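Local coordinates for Roadblock/LAMTOR2 domain-containing protein (Streptomyces avermitilis, PDB 3LEQ) that is of unknown function but, as a Roadblock/LC7 domain protein, probably works through protein-protein contacts, as relatives of this family do, at residues 21-31 / 38-47; 82-92 / 105-113. All blocks are in the same frame, centred on the assembly; numbering follows the deposited sequence. Where two conformers were deposited one is given.

Overall arrangement
Both contacts are buried and join a helix to the same antiparallel sheet, but from opposite faces. Contact 1 sets helix 40-55 against strand 19-26 and the turn and start of strand 31-34 that complete its hairpin; contact 2 sets helix 102-115 against strands 80-85 and 90-96. The two meet within the sheet, where strands 19-26 and 90-96 are neighbours and Leu25 O probably accepts a hydrogen bond from His91 N. Neither has a hydrogen bond across its segments. Contact 1 mixes a His-Phe ring stack near a partly exposed end with small aliphatic packing, whereas contact 2 has no aromatic ring and is apolar packing centred on the selenomethionine Met109.

Contact 1: residues 21-31 / 38-47; sequences HAVVLSEDGLV and FLRDDAERLA
Strand 21-26 and helix 40-47 form a buried, largely apolar contact on one face of the central sheet, with a ring stack of His21 on Phe38 at one end and Leu25 and Val31 on Ala47 at the other. The two rings lie almost parallel, planes 7° apart, in an offset stack with centroids 4.2 Å from each other. Because the imidazole is displaced, it is His21 CB that sits over the middle of the Phe38 ring, a CH-pi contact, while His21 ND1 lies 3.3 Å from Phe38 CD2 near the rim. With CB placed there by the strand, chi1 (-49°) sets CG anti to the carbonyl carbon and lays the imidazole over the same face of Phe38. Ala43 CA covers the opposite face of Phe38, toward its rim, so the ring is clamped between the strand and the helix that follows it. At the ring edge, in plane, Val23 CG1 closes on Phe38 CE1 at 3.5 Å. The same methyl reaches Ala43 CB, and the other branch, CG2, touches Leu46 CD2 at 4.0 Å, the two side chains running past each other in opposite directions. Farther along the strand, Leu25 CD2 meets Ala47 CB at 3.6 Å. Val31 CG2, just beyond the type I turn from Ser26 to Gly29, reaches the same CB at 3.9 Å; Gly29 O is also close to it. Alternation along the strand turns Val23 and Leu25 to helix 40-47 and sends Ala22 and Val24 to Leu9 of helix 4-15 on the other face. A helix laid over the first hairpin, at 61° to its leading strand, belongs to the alpha/beta sandwich of the Roadblock/LC7 fold.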
loop_
_atom_site.group_PDB
_atom_site.type_symbol
_atom_site.label_atom_id
_atom_site.label_comp_id
_atom_site.label_asym_id
_atom_site.label_seq_id
_atom_site.Cartn_x
_atom_site.Cartn_y
_atom_site.Cartn_z
ATOM N N HIS A 21 -2.645 -6.437 1.797
ATOM C CA HIS A 21 -1.347 -6.337 1.124
ATOM C C HIS A 21 -0.896 -4.891 1.125
ATOM O O HIS A 21 -1.726 -3.987 1.231
ATOM C CB HIS A 21 -1.403 -6.825 -0.341
ATOM C CG HIS A 21 -2.060 -8.159 -0.519
ATOM N ND1 HIS A 21 -1.499 -9.332 -0.060
ATOM C CD2 HIS A 21 -3.225 -8.506 -1.115
ATOM C CE1 HIS A 21 -2.305 -10.343 -0.343
ATOM N NE2 HIS A 21 -3.360 -9.868 -0.984
ATOM N N ALA A 22 0.414 -4.691 0.989
ATOM C CA ALA A 22 1.018 -3.369 0.905
ATOM C C ALA A 22 2.250 -3.359 0.011
ATOM O O ALA A 22 3.032 -4.319 -0.001
ATOM C CB ALA A 22 1.375 -2.863 2.317
ATOM N N VAL A 23 2.418 -2.278 -0.742
ATOM C CA VAL A 23 3.632 -2.065 -1.533
ATOM C C VAL A 23 4.073 -0.620 -1.418
ATOM O O VAL A 23 3.262 0.269 -1.094
ATOM C CB VAL A 23 3.424 -2.381 -3.052
ATOM C CG1 VAL A 23 3.057 -3.825 -3.265
ATOM C CG2 VAL A 23 2.351 -1.481 -3.686
ATOM N N VAL A 24 5.348 -0.387 -1.704
ATOM C CA VAL A 24 5.852 0.969 -1.895
ATOM C C VAL A 24 6.391 1.070 -3.339
ATOM O O VAL A 24 7.198 0.240 -3.775
ATOM C CB VAL A 24 6.937 1.331 -0.884
ATOM C CG1 VAL A 24 7.564 2.680 -1.244
ATOM C CG2 VAL A 24 6.359 1.355 0.542
ATOM N N LEU A 25 5.890 2.052 -4.076
ATOM C CA LEU A 25 6.242 2.232 -5.484
ATOM C C LEU A 25 7.065 3.503 -5.638
ATOM O O LEU A 25 6.775 4.502 -4.988
ATOM C CB LEU A 25 4.965 2.327 -6.332
ATOM C CG LEU A 25 3.900 1.236 -6.098
ATOM C CD1 LEU A 25 2.642 1.557 -6.903
ATOM C CD2 LEU A 25 4.434 -0.180 -6.461
ATOM N N SER A 26 8.062 3.475 -6.524
ATOM C CA SER A 26 8.862 4.653 -6.829
ATOM C C SER A 26 8.044 5.552 -7.744
ATOM O O SER A 26 7.002 5.139 -8.251
ATOM C CB SER A 26 10.149 4.244 -7.546
ATOM O OG SER A 26 9.834 3.740 -8.840
ATOM N N GLU A 27 8.532 6.771 -7.965
ATOM C CA GLU A 27 7.922 7.704 -8.911
ATOM C C GLU A 27 7.690 7.083 -10.298
ATOM O O GLU A 27 6.678 7.366 -10.932
ATOM C CB GLU A 27 8.755 8.990 -9.023
ATOM N N ASP A 28 8.604 6.227 -10.753
ATOM C CA ASP A 28 8.462 5.573 -12.064
ATOM C C ASP A 28 7.495 4.374 -12.096
ATOM O O ASP A 28 7.207 3.850 -13.170
ATOM C CB ASP A 28 9.829 5.158 -12.621
ATOM N N GLY A 29 7.004 3.939 -10.936
ATOM C CA GLY A 29 6.050 2.820 -10.856
ATOM C C GLY A 29 6.674 1.498 -10.435
ATOM O O GLY A 29 5.966 0.490 -10.244
ATOM N N LEU A 30 7.993 1.508 -10.256
ATOM C CA LEU A 30 8.745 0.333 -9.807
ATOM C C LEU A 30 8.331 -0.093 -8.413
ATOM O O LEU A 30 8.172 0.740 -7.539
ATOM C CB LEU A 30 10.242 0.644 -9.789
ATOM C CG LEU A 30 11.106 0.209 -10.956
ATOM C CD1 LEU A 30 12.430 0.953 -10.931
ATOM C CD2 LEU A 30 11.330 -1.293 -10.891
ATOM N N VAL A 31 8.181 -1.390 -8.193
ATOM C CA VAL A 31 7.968 -1.876 -6.819
ATOM C C VAL A 31 9.301 -1.796 -6.077
ATOM O O VAL A 31 10.254 -2.489 -6.446
ATOM C CB VAL A 31 7.447 -3.335 -6.815
ATOM C CG1 VAL A 31 7.186 -3.803 -5.380
ATOM C CG2 VAL A 31 6.191 -3.437 -7.651
ATOM N N PHE A 38 2.993 -11.287 -0.507
ATOM C CA PHE A 38 2.353 -10.688 -1.683
ATOM C C PHE A 38 3.197 -11.048 -2.908
ATOM O O PHE A 38 4.259 -10.458 -3.117
ATOM C CB PHE A 38 2.315 -9.163 -1.487
ATOM C CG PHE A 38 1.313 -8.410 -2.354
ATOM C CD1 PHE A 38 1.509 -7.055 -2.610
ATOM C CD2 PHE A 38 0.189 -9.020 -2.884
ATOM C CE1 PHE A 38 0.603 -6.314 -3.379
ATOM C CE2 PHE A 38 -0.716 -8.294 -3.655
ATOM C CZ PHE A 38 -0.507 -6.935 -3.911
ATOM N N LEU A 39 2.743 -12.027 -3.697
ATOM C CA LEU A 39 3.487 -12.500 -4.879
ATOM C C LEU A 39 3.809 -11.379 -5.870
ATOM O O LEU A 39 3.061 -10.414 -5.985
ATOM C CB LEU A 39 2.700 -13.589 -5.604
ATOM C CG LEU A 39 2.644 -14.982 -4.977
ATOM C CD1 LEU A 39 1.595 -15.816 -5.692
ATOM C CD2 LEU A 39 4.003 -15.659 -5.044
ATOM N N ARG A 40 4.908 -11.541 -6.606
ATOM C CA ARG A 40 5.359 -10.538 -7.587
ATOM C C ARG A 40 4.322 -10.217 -8.676
ATOM O O ARG A 40 4.152 -9.051 -9.056
ATOM C CB ARG A 40 6.695 -10.970 -8.215
ATOM C CG ARG A 40 7.639 -9.798 -8.430
ATOM C CD ARG A 40 7.885 -9.498 -9.893
ATOM N NE ARG A 40 9.221 -9.934 -10.269
ATOM C CZ ARG A 40 9.912 -9.490 -11.318
ATOM N NH1 ARG A 40 9.408 -8.563 -12.117
ATOM N NH2 ARG A 40 11.123 -9.976 -11.560
ATOM N N ASP A 41 3.624 -11.242 -9.166
ATOM C CA ASP A 41 2.546 -11.031 -10.139
ATOM C C ASP A 41 1.427 -10.158 -9.566
ATOM O O ASP A 41 0.930 -9.265 -10.252
ATOM C CB ASP A 41 1.989 -12.361 -10.674
ATOM N N ASP A 42 1.059 -10.396 -8.306
ATOM C CA ASP A 42 -0.027 -9.648 -7.656
ATOM C C ASP A 42 0.386 -8.211 -7.313
ATOM O O ASP A 42 -0.408 -7.265 -7.478
ATOM C CB ASP A 42 -0.499 -10.363 -6.386
ATOM C CG ASP A 42 -1.099 -11.734 -6.662
ATOM O OD1 ASP A 42 -2.122 -11.821 -7.370
ATOM O OD2 ASP A 42 -0.562 -12.732 -6.145
ATOM N N ALA A 43 1.625 -8.064 -6.842
ATOM C CA ALA A 43 2.201 -6.770 -6.479
ATOM C C ALA A 43 2.320 -5.852 -7.696
ATOM O O ALA A 43 1.937 -4.694 -7.633
ATOM C CB ALA A 43 3.560 -6.961 -5.814
ATOM N N GLU A 44 2.858 -6.386 -8.795
ATOM C CA GLU A 44 2.979 -5.645 -10.040
ATOM C C GLU A 44 1.603 -5.334 -10.659
ATOM O O GLU A 44 1.441 -4.308 -11.298
ATOM C CB GLU A 44 3.896 -6.382 -11.024
ATOM C CG GLU A 44 5.370 -6.431 -10.581
ATOM C CD GLU A 44 6.272 -7.129 -11.556
ATOM O OE1 GLU A 44 5.791 -8.010 -12.302
ATOM O OE2 GLU A 44 7.485 -6.820 -11.569
ATOM N N ARG A 45 0.617 -6.196 -10.441
ATOM C CA ARG A 45 -0.764 -5.881 -10.821
ATOM C C ARG A 45 -1.312 -4.684 -10.037
ATOM O O ARG A 45 -1.957 -3.796 -10.622
ATOM C CB ARG A 45 -1.669 -7.089 -10.619
ATOM C CG ARG A 45 -2.970 -7.012 -11.400
ATOM C CD ARG A 45 -3.781 -8.312 -11.323
ATOM N NE ARG A 45 -4.315 -8.736 -12.621
ATOM C CZ ARG A 45 -5.193 -8.053 -13.359
ATOM N NH1 ARG A 45 -5.656 -6.871 -12.954
ATOM N NH2 ARG A 45 -5.596 -8.551 -14.520
ATOM N N LEU A 46 -1.055 -4.656 -8.722
ATOM C CA LEU A 46 -1.394 -3.498 -7.905
ATOM C C LEU A 46 -0.593 -2.293 -8.384
ATOM O O LEU A 46 -1.129 -1.178 -8.475
ATOM C CB LEU A 46 -1.114 -3.759 -6.422
ATOM C CG LEU A 46 -1.480 -2.662 -5.420
ATOM C CD1 LEU A 46 -2.917 -2.178 -5.596
ATOM C CD2 LEU A 46 -1.247 -3.204 -4.008
ATOM N N ALA A 47 0.673 -2.527 -8.742
ATOM C CA ALA A 47 1.519 -1.433 -9.200
ATOM C C ALA A 47 0.998 -0.839 -10.501
ATOM O O ALA A 47 1.037 0.382 -10.674
ATOM C CB ALA A 47 2.980 -1.879 -9.326
#

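Contact 2: residues 82-92 / 105-113; sequences ILTAAGPGAHL and VAYQMNMLV
Met109, a selenomethionine, projects from helix 105-113 between Ile82, Thr84 and Leu92 of the two adjoining strands. Its CB lies 3.8 Å from Leu92 CD2, and CG stays near that same methyl. With CG anti to the carbonyl carbon (chi1 -63°) the chain runs on toward strand 82-85, where SE comes to 3.7 Å from Ile82 CG2. A bend at chi3 (67°) then turns the terminal methyl in above the backbones of both strands: CE is 3.6 Å from Ile82 O and 3.8 Å from Leu92 O, and it also touches Thr84 CG2, whose side chain passes in the opposite direction. One side chain thus spans the neighbouring strands of the hairpin, which are tied together by backbone hydrogen bonds between Thr84 and Leu92. In the Roadblock/LC7 fold this is the C-terminal helix packed on the sheet face it shares with helix 4-15, whose Leu9 also touches Leu92; Leu83, pointing the other way, packs on Ala50 and Met54 of helix 40-55. The helix axis stands at 31° to strand 82-85. One helical turn before Met109, Val105 CG1 meets Ile82 CD1 at 3.7 Å. An alanine in place of Ile82 keeps no CG2 or CD1, and would probably open a gap that deprives Val105 of this partner and lets the selenium end of Met109 turn more freely. One turn after Met109, Val113 CG2 rests 3.8 Å from Ala85 O and 4.1 Å from Leu92 CD2.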
loop_
_atom_site.group_PDB
_atom_site.type_symbol
_atom_site.label_atom_id
_atom_site.label_comp_id
_atom_site.label_asym_id
_atom_site.label_seq_id
_atom_site.Cartn_x
_atom_site.Cartn_y
_atom_site.Cartn_z
ATOM N N ILE A 82 -5.887 2.117 -1.273
ATOM C CA ILE A 82 -5.541 3.411 -0.706
ATOM C C ILE A 82 -4.087 3.690 -1.034
ATOM O O ILE A 82 -3.227 2.821 -0.854
ATOM C CB ILE A 82 -5.778 3.495 0.849
ATOM C CG1 ILE A 82 -7.166 2.973 1.240
ATOM C CG2 ILE A 82 -5.536 4.949 1.384
ATOM C CD1 ILE A 82 -7.406 2.786 2.733
ATOM N N LEU A 83 -3.816 4.907 -1.470
ATOM C CA LEU A 83 -2.478 5.316 -1.854
ATOM C C LEU A 83 -2.128 6.628 -1.154
ATOM O O LEU A 83 -2.943 7.530 -1.126
ATOM C CB LEU A 83 -2.460 5.494 -3.375
ATOM C CG LEU A 83 -1.240 5.997 -4.122
ATOM C CD1 LEU A 83 -1.268 5.416 -5.528
ATOM C CD2 LEU A 83 -1.216 7.537 -4.179
ATOM N N THR A 84 -0.917 6.728 -0.609
ATOM C CA THR A 84 -0.438 7.969 -0.010
ATOM C C THR A 84 1.040 8.187 -0.328
ATOM O O THR A 84 1.769 7.242 -0.612
ATOM C CB THR A 84 -0.716 8.027 1.545
ATOM O OG1 THR A 84 -0.401 9.338 2.046
ATOM C CG2 THR A 84 0.128 7.018 2.303
ATOM N N ALA A 85 1.488 9.431 -0.264
ATOM C CA ALA A 85 2.898 9.745 -0.457
ATOM C C ALA A 85 3.747 9.139 0.667
ATOM O O ALA A 85 3.350 9.182 1.849
ATOM C CB ALA A 85 3.099 11.270 -0.500
ATOM N N ALA A 86 4.908 8.591 0.289
ATOM C CA ALA A 86 5.943 8.148 1.241
ATOM C C ALA A 86 7.202 8.913 0.895
ATOM O O ALA A 86 8.132 8.384 0.252
ATOM C CB ALA A 86 6.174 6.643 1.133
ATOM N N GLY A 87 7.222 10.189 1.287
ATOM C CA GLY A 87 8.268 11.110 0.816
ATOM C C GLY A 87 8.043 11.491 -0.639
ATOM O O GLY A 87 7.122 10.972 -1.271
ATOM N N PRO A 88 8.894 12.384 -1.185
ATOM C CA PRO A 88 8.785 12.908 -2.559
ATOM C C PRO A 88 8.994 11.902 -3.706
ATOM O O PRO A 88 8.587 12.189 -4.830
ATOM C CB PRO A 88 9.880 13.971 -2.624
ATOM C CG PRO A 88 10.268 14.238 -1.256
ATOM C CD PRO A 88 10.001 13.029 -0.457
ATOM N N GLY A 89 9.605 10.745 -3.441
ATOM C CA GLY A 89 9.962 9.820 -4.530
ATOM C C GLY A 89 9.199 8.504 -4.566
ATOM O O GLY A 89 9.540 7.622 -5.356
ATOM N N ALA A 90 8.169 8.368 -3.733
ATOM C CA ALA A 90 7.472 7.088 -3.571
ATOM C C ALA A 90 6.056 7.216 -3.035
ATOM O O ALA A 90 5.701 8.207 -2.397
ATOM C CB ALA A 90 8.279 6.139 -2.643
ATOM N N HIS A 91 5.271 6.172 -3.236
ATOM C CA HIS A 91 3.931 6.089 -2.693
ATOM C C HIS A 91 3.711 4.741 -2.007
ATOM O O HIS A 91 4.165 3.702 -2.502
ATOM C CB HIS A 91 2.887 6.255 -3.801
ATOM C CG HIS A 91 2.721 7.666 -4.260
ATOM N ND1 HIS A 91 3.535 8.241 -5.210
ATOM C CD2 HIS A 91 1.834 8.623 -3.892
ATOM C CE1 HIS A 91 3.150 9.487 -5.416
ATOM N NE2 HIS A 91 2.118 9.741 -4.629
ATOM N N LEU A 92 3.026 4.772 -0.864
ATOM C CA LEU A 92 2.605 3.562 -0.189
ATOM C C LEU A 92 1.228 3.198 -0.714
ATOM O O LEU A 92 0.318 4.076 -0.784
ATOM C CB LEU A 92 2.519 3.817 1.339
ATOM C CG LEU A 92 1.924 2.683 2.196
ATOM C CD1 LEU A 92 2.819 1.429 2.162
ATOM C CD2 LEU A 92 1.725 3.178 3.660
ATOM N N VAL A 105 -7.318 2.323 8.897
ATOM C CA VAL A 105 -6.284 2.030 7.919
ATOM C C VAL A 105 -5.463 3.287 7.616
ATOM O O VAL A 105 -4.236 3.222 7.602
ATOM C CB VAL A 105 -6.873 1.448 6.630
ATOM C CG1 VAL A 105 -5.767 1.240 5.614
ATOM C CG2 VAL A 105 -7.557 0.108 6.918
ATOM N N ALA A 106 -6.114 4.424 7.381
ATOM C CA ALA A 106 -5.359 5.644 7.087
ATOM C C ALA A 106 -4.422 6.031 8.233
ATOM O O ALA A 106 -3.303 6.458 7.983
ATOM C CB ALA A 106 -6.273 6.788 6.714
ATOM N N TYR A 107 -4.878 5.884 9.475
ATOM C CA TYR A 107 -4.036 6.144 10.641
ATOM C C TYR A 107 -2.832 5.205 10.654
ATOM O O TYR A 107 -1.696 5.630 10.819
ATOM C CB TYR A 107 -4.858 5.982 11.950
ATOM C CG TYR A 107 -3.978 5.949 13.183
ATOM C CD1 TYR A 107 -3.504 7.128 13.755
ATOM C CD2 TYR A 107 -3.578 4.729 13.746
ATOM C CE1 TYR A 107 -2.674 7.093 14.882
ATOM C CE2 TYR A 107 -2.737 4.684 14.862
ATOM C CZ TYR A 107 -2.297 5.865 15.423
ATOM O OH TYR A 107 -1.472 5.804 16.529
ATOM N N GLN A 108 -3.072 3.919 10.457
ATOM C CA GLN A 108 -1.966 2.940 10.409
ATOM C C GLN A 108 -0.932 3.244 9.308
ATOM O O GLN A 108 0.295 3.134 9.537
ATOM C CB GLN A 108 -2.503 1.506 10.247
ATOM C CG GLN A 108 -3.229 0.983 11.482
ATOM C CD GLN A 108 -2.296 0.682 12.638
ATOM O OE1 GLN A 108 -1.075 0.606 12.478
ATOM N NE2 GLN A 108 -2.874 0.486 13.814
HETATM N N MSE A 109 -1.423 3.603 8.112
HETATM C CA MSE A 109 -0.538 3.974 7.007
HETATM C C MSE A 109 0.259 5.233 7.346
HETATM O O MSE A 109 1.446 5.301 7.080
HETATM C CB MSE A 109 -1.344 4.193 5.730
HETATM C CG MSE A 109 -2.054 2.947 5.257
HETATM SE SE MSE A 109 -3.190 3.294 3.720
HETATM C CE MSE A 109 -1.864 3.728 2.358
ATOM N N ASN A 110 -0.405 6.220 7.939
ATOM C CA ASN A 110 0.257 7.476 8.323
ATOM C C ASN A 110 1.366 7.215 9.365
ATOM O O ASN A 110 2.448 7.788 9.279
ATOM C CB ASN A 110 -0.770 8.496 8.855
ATOM C CG ASN A 110 -1.603 9.160 7.739
ATOM O OD1 ASN A 110 -1.219 9.173 6.568
ATOM N ND2 ASN A 110 -2.757 9.718 8.116
HETATM N N MSE A 111 1.102 6.312 10.309
HETATM C CA MSE A 111 2.112 5.921 11.313
HETATM C C MSE A 111 3.274 5.187 10.656
HETATM O O MSE A 111 4.424 5.388 11.033
HETATM C CB MSE A 111 1.495 5.058 12.420
HETATM C CG MSE A 111 0.454 5.785 13.298
HETATM SE SE MSE A 111 1.137 7.457 14.122
HETATM C CE MSE A 111 0.275 8.754 12.914
ATOM N N LEU A 112 2.979 4.348 9.667
ATOM C CA LEU A 112 4.021 3.628 8.921
ATOM C C LEU A 112 4.953 4.602 8.180
ATOM O O LEU A 112 6.172 4.469 8.233
ATOM C CB LEU A 112 3.391 2.632 7.939
ATOM C CG LEU A 112 4.357 1.810 7.073
ATOM C CD1 LEU A 112 5.346 1.047 7.934
ATOM C CD2 LEU A 112 3.623 0.878 6.117
ATOM N N VAL A 113 4.364 5.573 7.468
ATOM C CA VAL A 113 5.141 6.565 6.709
ATOM C C VAL A 113 6.049 7.368 7.655
ATOM O O VAL A 113 7.165 7.728 7.311
ATOM C CB VAL A 113 4.214 7.501 5.865
ATOM C CG1 VAL A 113 4.978 8.715 5.294
ATOM C CG2 VAL A 113 3.538 6.701 4.731
#